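Local coordinates for protein phosphoribosylaminoimidazole carboxylase (Bombyx mori, PDB 4JA0) that probably carries out two steps of de novo purine biosynthesis, joining an AIR carboxylase and a SAICAR synthetase in one chain, at residues Ala57-Ser60 with Asn61-Ala65; Val300-Ala303 with His304-Thr307. All blocks are in the same frame, centred on the assembly; numbering follows the deposited sequence.

Interaction 1 of 2, residues Ala57-Ser60 with Asn61-Ala65; sequences AAIS and NQTNA
T63 meets I59 one helical turn earlier because its chi1 of -57° sets OG1 beside its own backbone N, with the methyl CG2 turned anti to that nitrogen. The hydroxyl thereby folds back along the helix, and OG1 donates to I59 O at 2.7 Å. It arrives from above the carbonyl plane, 42° out of it, with a C=O...donor angle of 136°. T63 N reaches I59 O from the opposite face at 2.9 Å, in the regular i to i+4 bond, so this one oxygen is gripped by two donors of a single residue and the threonine hydroxyl finds an acceptor in the helix itself. I59 CG2 lies 4.0 Å from T63 OG1, and the two side chains cross at a slant. Both also lean on K255 of helix 241-257, while I59 further packs on F251 and A252.

The rest of the turn is held by the backbone. N61 N donates to A57 O, Q62 N donates to A58 O at 3.1 Å, and N64 N donates to S60 O at 2.7 Å. On the exposed side, Q62 lays its aliphatic chain back over the previous turn, bringing CG to 3.5 Å from A58 O.

The asparagines send their amides elsewhere: N61 OD1 accepts from K39 NZ and its ND2 donates to A88 O, whereas N64 OD1 accepts from I211 N. S60 OG has weak hydrogen bonds with D212 OD2 and K56 O. The result is the first turns of alpha-helix 57-74, with a threonine hydroxyl bonded to the i-4 carbonyl, packed between strands 80-83 and 88-91 of an antiparallel sheet and helix 241-257 in the SAICAR synthetase part of the chain.

Interaction 2 of 2, residues Val300-Ala303 with His304-Thr307; sequences VTSA and HKAT
The side chain of S302 bonds to the backbone of H304 and K305: OG accepts from K305 N at 3.1 Å in a fairly straight bond (166° at the hydrogen), and more weakly from H304 N at 3.4 Å. With chi1 at -168°, OG swings away from the serine's own nitrogen and onto these two amides. A second side-chain bond closes the turn, T307 OG1 donating to A303 O at 2.7 Å from well above the carbonyl plane. Between backbones there is a weak bond from A306 N to S302 O, at 3.5 Å.

Van der Waals contacts fill in the rest. K305 CB and CG both lie 3.5 Å from S302 OG, and H304 CB comes to 3.6 Å from A303 C.

Outside the turn, T310 OG1 hydrogen-bonds with T301 OG1, S302 O and A306 O, the two carbonyls having to share its single proton. In a second subunit N343 bonds to T307 OG1 and P369 packs on H304, while L413 of a third covers S302 and A306.

These contacts shape the tight loop from strand 296-300 to helix 307-317, with A306 as N-cap, a beta-to-alpha connection in the parallel-sheet AIR carboxylase domain, buried at subunit interfaces.

The two contacts belong to the two different enzyme parts of the chain, with centres about 55 Å apart on opposite sides of its middle, and share no helix or strand. Both are largely buried, but by different neighbours: interaction 1 is covered by its own chain, although Q62 is exposed, whereas interaction 2 is enclosed partly by two other subunits. In each, a threonine hydroxyl bonds to the carbonyl four residues earlier. Within helix 57-74 that bond supplements a regular series of backbone bonds; in residues 300-307, where the backbone contribution is weak, side-chain hydroxyls do most of the bonding that shapes the loop.

Interaction 1 of 2, residues Ala57-Ser60 with Asn61-Ala65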
ATOM      1  N   ALA A  57     -20.777  23.464  63.470  1.00 30.79           N
ATOM      2  CA  ALA A  57     -19.774  24.139  62.653  1.00 18.19           C
ATOM      3  C   ALA A  57     -18.560  23.242  62.391  1.00 23.67           C
ATOM      4  O   ALA A  57     -17.957  23.296  61.314  1.00 32.66           O
ATOM      5  CB  ALA A  57     -19.342  25.436  63.302  1.00 14.84           C
ATOM      6  N   ALA A  58     -18.194  22.423  63.371  1.00 33.28           N
ATOM      7  CA  ALA A  58     -17.063  21.516  63.196  1.00 21.73           C
ATOM      8  C   ALA A  58     -17.388  20.416  62.196  1.00 14.75           C
ATOM      9  O   ALA A  58     -16.553  20.075  61.365  1.00 21.64           O
ATOM     10  CB  ALA A  58     -16.666  20.912  64.528  1.00 12.81           C
ATOM     11  N   ILE A  59     -18.621  19.914  62.241  1.00 15.45           N
ATOM     12  CA  ILE A  59     -19.056  18.833  61.366  1.00 14.47           C
ATOM     13  C   ILE A  59     -18.996  19.273  59.909  1.00 18.07           C
ATOM     14  O   ILE A  59     -18.461  18.570  59.047  1.00 16.75           O
ATOM     15  CB  ILE A  59     -20.515  18.412  61.665  1.00 22.73           C
ATOM     16  CG1 ILE A  59     -20.694  18.007  63.135  1.00 21.73           C
ATOM     17  CG2 ILE A  59     -20.960  17.300  60.716  1.00 19.83           C
ATOM     18  CD1 ILE A  59     -19.965  16.734  63.510  1.00 26.85           C
ATOM     19  N   SER A  60     -19.538  20.452  59.639  1.00 16.02           N
ATOM     20  CA  SER A  60     -19.525  20.993  58.289  1.00 14.64           C
ATOM     21  C   SER A  60     -18.122  21.215  57.760  1.00 15.01           C
ATOM     22  O   SER A  60     -17.798  20.734  56.682  1.00 19.25           O
ATOM     23  CB  SER A  60     -20.301  22.303  58.234  1.00  6.67           C
ATOM     24  OG  SER A  60     -21.677  22.060  58.452  1.00 17.25           O
ATOM     25  N   ASN A  61     -17.279  21.880  58.543  1.00  8.50           N
ATOM     26  CA  ASN A  61     -15.929  22.220  58.109  1.00  9.92           C
ATOM     27  C   ASN A  61     -15.174  20.951  57.710  1.00 18.27           C
ATOM     28  O   ASN A  61     -14.509  20.896  56.661  1.00  9.82           O
ATOM     29  CB  ASN A  61     -15.188  22.977  59.221  1.00 13.21           C
ATOM     30  CG  ASN A  61     -13.970  23.729  58.717  1.00 10.13           C
ATOM     31  OD1 ASN A  61     -14.092  24.647  57.921  1.00 11.68           O
ATOM     32  ND2 ASN A  61     -12.794  23.358  59.197  1.00 14.36           N
ATOM     33  N   GLN A  62     -15.313  19.910  58.522  1.00 19.90           N
ATOM     34  CA  GLN A  62     -14.641  18.662  58.194  1.00 30.15           C
ATOM     35  C   GLN A  62     -15.264  17.987  56.972  1.00 14.54           C
ATOM     36  O   GLN A  62     -14.545  17.476  56.115  1.00  9.83           O
ATOM     37  CB  GLN A  62     -14.642  17.697  59.381  1.00 20.24           C
ATOM     38  CG  GLN A  62     -13.785  18.136  60.544  1.00 26.88           C
ATOM     39  CD  GLN A  62     -13.859  17.144  61.676  1.00 51.85           C
ATOM     40  OE1 GLN A  62     -14.943  16.826  62.168  1.00 50.98           O
ATOM     41  NE2 GLN A  62     -12.703  16.656  62.111  1.00 71.07           N
ATOM     42  N   THR A  63     -16.591  18.017  56.881  1.00 10.01           N
ATOM     43  CA  THR A  63     -17.263  17.416  55.742  1.00 13.59           C
ATOM     44  C   THR A  63     -16.740  18.094  54.486  1.00 14.16           C
ATOM     45  O   THR A  63     -16.257  17.460  53.552  1.00 14.63           O
ATOM     46  CB  THR A  63     -18.792  17.602  55.803  1.00 13.64           C
ATOM     47  OG1 THR A  63     -19.318  17.057  57.023  1.00  9.66           O
ATOM     48  CG2 THR A  63     -19.464  16.958  54.579  1.00  5.11           C
ATOM     49  N   ASN A  64     -16.777  19.412  54.522  1.00 17.29           N
ATOM     50  CA  ASN A  64     -16.342  20.230  53.417  1.00  9.44           C
ATOM     51  C   ASN A  64     -14.895  20.002  52.977  1.00 10.88           C
ATOM     52  O   ASN A  64     -14.627  19.803  51.800  1.00 10.76           O
ATOM     53  CB  ASN A  64     -16.485  21.676  53.829  1.00  4.89           C
ATOM     54  CG  ASN A  64     -16.471  22.573  52.681  1.00 20.93           C
ATOM     55  OD1 ASN A  64     -17.149  22.323  51.691  1.00 44.61           O
ATOM     56  ND2 ASN A  64     -15.654  23.609  52.754  1.00 48.49           N
ATOM     57  N   ALA A  65     -13.973  20.058  53.929  1.00 12.49           N
ATOM     58  CA  ALA A  65     -12.549  19.923  53.642  1.00  9.49           C
ATOM     59  C   ALA A  65     -12.248  18.594  52.972  1.00 10.22           C
ATOM     60  O   ALA A  65     -11.346  18.485  52.118  1.00 10.01           O
ATOM     61  CB  ALA A  65     -11.740  20.056  54.920  1.00  8.08           C
TER

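Interaction 2 of 2, residues Val300-Ala303 with His304-Thr307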
ATOM      1  N   VAL A 300      12.425  -4.368  30.527  1.00  2.89           N
ATOM      2  CA  VAL A 300      12.995  -4.718  29.248  1.00  2.57           C
ATOM      3  C   VAL A 300      13.063  -6.239  29.151  1.00  1.01           C
ATOM      4  O   VAL A 300      13.616  -6.881  30.024  1.00  4.22           O
ATOM      5  CB  VAL A 300      14.408  -4.099  29.075  1.00  4.19           C
ATOM      6  CG1 VAL A 300      15.032  -4.498  27.724  1.00  2.33           C
ATOM      7  CG2 VAL A 300      14.338  -2.592  29.191  1.00  1.97           C
ATOM      8  N   THR A 301      12.466  -6.796  28.103  1.00  2.02           N
ATOM      9  CA  THR A 301      12.526  -8.222  27.795  1.00  4.40           C
ATOM     10  C   THR A 301      12.044  -8.498  26.377  1.00  5.36           C
ATOM     11  O   THR A 301      11.144  -7.825  25.863  1.00  5.19           O
ATOM     12  CB  THR A 301      11.723  -9.100  28.783  1.00  7.65           C
ATOM     13  OG1 THR A 301      11.995 -10.489  28.517  1.00 14.50           O
ATOM     14  CG2 THR A 301      10.218  -8.828  28.666  1.00  6.54           C
ATOM     15  N   SER A 302      12.625  -9.527  25.774  1.00  3.99           N
ATOM     16  CA  SER A 302      12.347  -9.909  24.402  1.00  3.07           C
ATOM     17  C   SER A 302      11.510 -11.181  24.370  1.00  2.66           C
ATOM     18  O   SER A 302      11.725 -12.086  25.162  1.00  4.93           O
ATOM     19  CB  SER A 302      13.684 -10.132  23.678  1.00  4.79           C
ATOM     20  OG  SER A 302      13.560 -10.253  22.270  1.00 12.09           O
ATOM     21  N   ALA A 303      10.529 -11.258  23.482  1.00  2.98           N
ATOM     22  CA  ALA A 303       9.811 -12.523  23.329  1.00  2.74           C
ATOM     23  C   ALA A 303      10.527 -13.470  22.332  1.00  9.54           C
ATOM     24  O   ALA A 303      10.142 -14.642  22.181  1.00  6.04           O
ATOM     25  CB  ALA A 303       8.385 -12.269  22.894  1.00  2.77           C
ATOM     26  N   HIS A 304      11.562 -12.955  21.661  1.00  6.83           N
ATOM     27  CA  HIS A 304      12.334 -13.737  20.707  1.00  5.51           C
ATOM     28  C   HIS A 304      13.701 -14.138  21.276  1.00  6.40           C
ATOM     29  O   HIS A 304      14.112 -15.292  21.192  1.00  2.31           O
ATOM     30  CB  HIS A 304      12.564 -12.932  19.445  1.00  3.84           C
ATOM     31  CG  HIS A 304      11.321 -12.338  18.866  1.00 13.90           C
ATOM     32  ND1 HIS A 304      10.427 -13.075  18.113  1.00 20.58           N
ATOM     33  CD2 HIS A 304      10.860 -11.065  18.858  1.00  8.32           C
ATOM     34  CE1 HIS A 304       9.452 -12.285  17.693  1.00  9.47           C
ATOM     35  NE2 HIS A 304       9.695 -11.061  18.125  1.00  9.80           N
ATOM     36  N   LYS A 305      14.393 -13.171  21.863  1.00  5.71           N
ATOM     37  CA  LYS A 305      15.743 -13.379  22.344  1.00  2.69           C
ATOM     38  C   LYS A 305      15.788 -13.915  23.770  1.00  7.56           C
ATOM     39  O   LYS A 305      16.820 -14.437  24.216  1.00 17.93           O
ATOM     40  CB  LYS A 305      16.530 -12.082  22.278  1.00  5.32           C
ATOM     41  CG  LYS A 305      16.591 -11.451  20.907  1.00  4.84           C
ATOM     42  CD  LYS A 305      17.562 -10.295  20.996  1.00  9.83           C
ATOM     43  CE  LYS A 305      17.425  -9.353  19.849  1.00 11.96           C
ATOM     44  NZ  LYS A 305      18.457  -8.297  19.954  1.00 16.04           N
ATOM     45  N   ALA A 306      14.689 -13.765  24.498  1.00  5.52           N
ATOM     46  CA  ALA A 306      14.626 -14.306  25.851  1.00  4.66           C
ATOM     47  C   ALA A 306      13.228 -14.806  26.187  1.00  5.04           C
ATOM     48  O   ALA A 306      12.597 -14.329  27.129  1.00  6.10           O
ATOM     49  CB  ALA A 306      15.063 -13.267  26.840  1.00  9.68           C
ATOM     50  N   THR A 307      12.754 -15.774  25.413  1.00  4.46           N
ATOM     51  CA  THR A 307      11.377 -16.248  25.506  1.00  4.61           C
ATOM     52  C   THR A 307      11.013 -16.747  26.925  1.00  4.38           C
ATOM     53  O   THR A 307       9.989 -16.359  27.493  1.00  4.42           O
ATOM     54  CB  THR A 307      11.115 -17.344  24.447  1.00  3.27           C
ATOM     55  OG1 THR A 307      11.465 -16.845  23.159  1.00  4.42           O
ATOM     56  CG2 THR A 307       9.660 -17.741  24.433  1.00  6.17           C
TER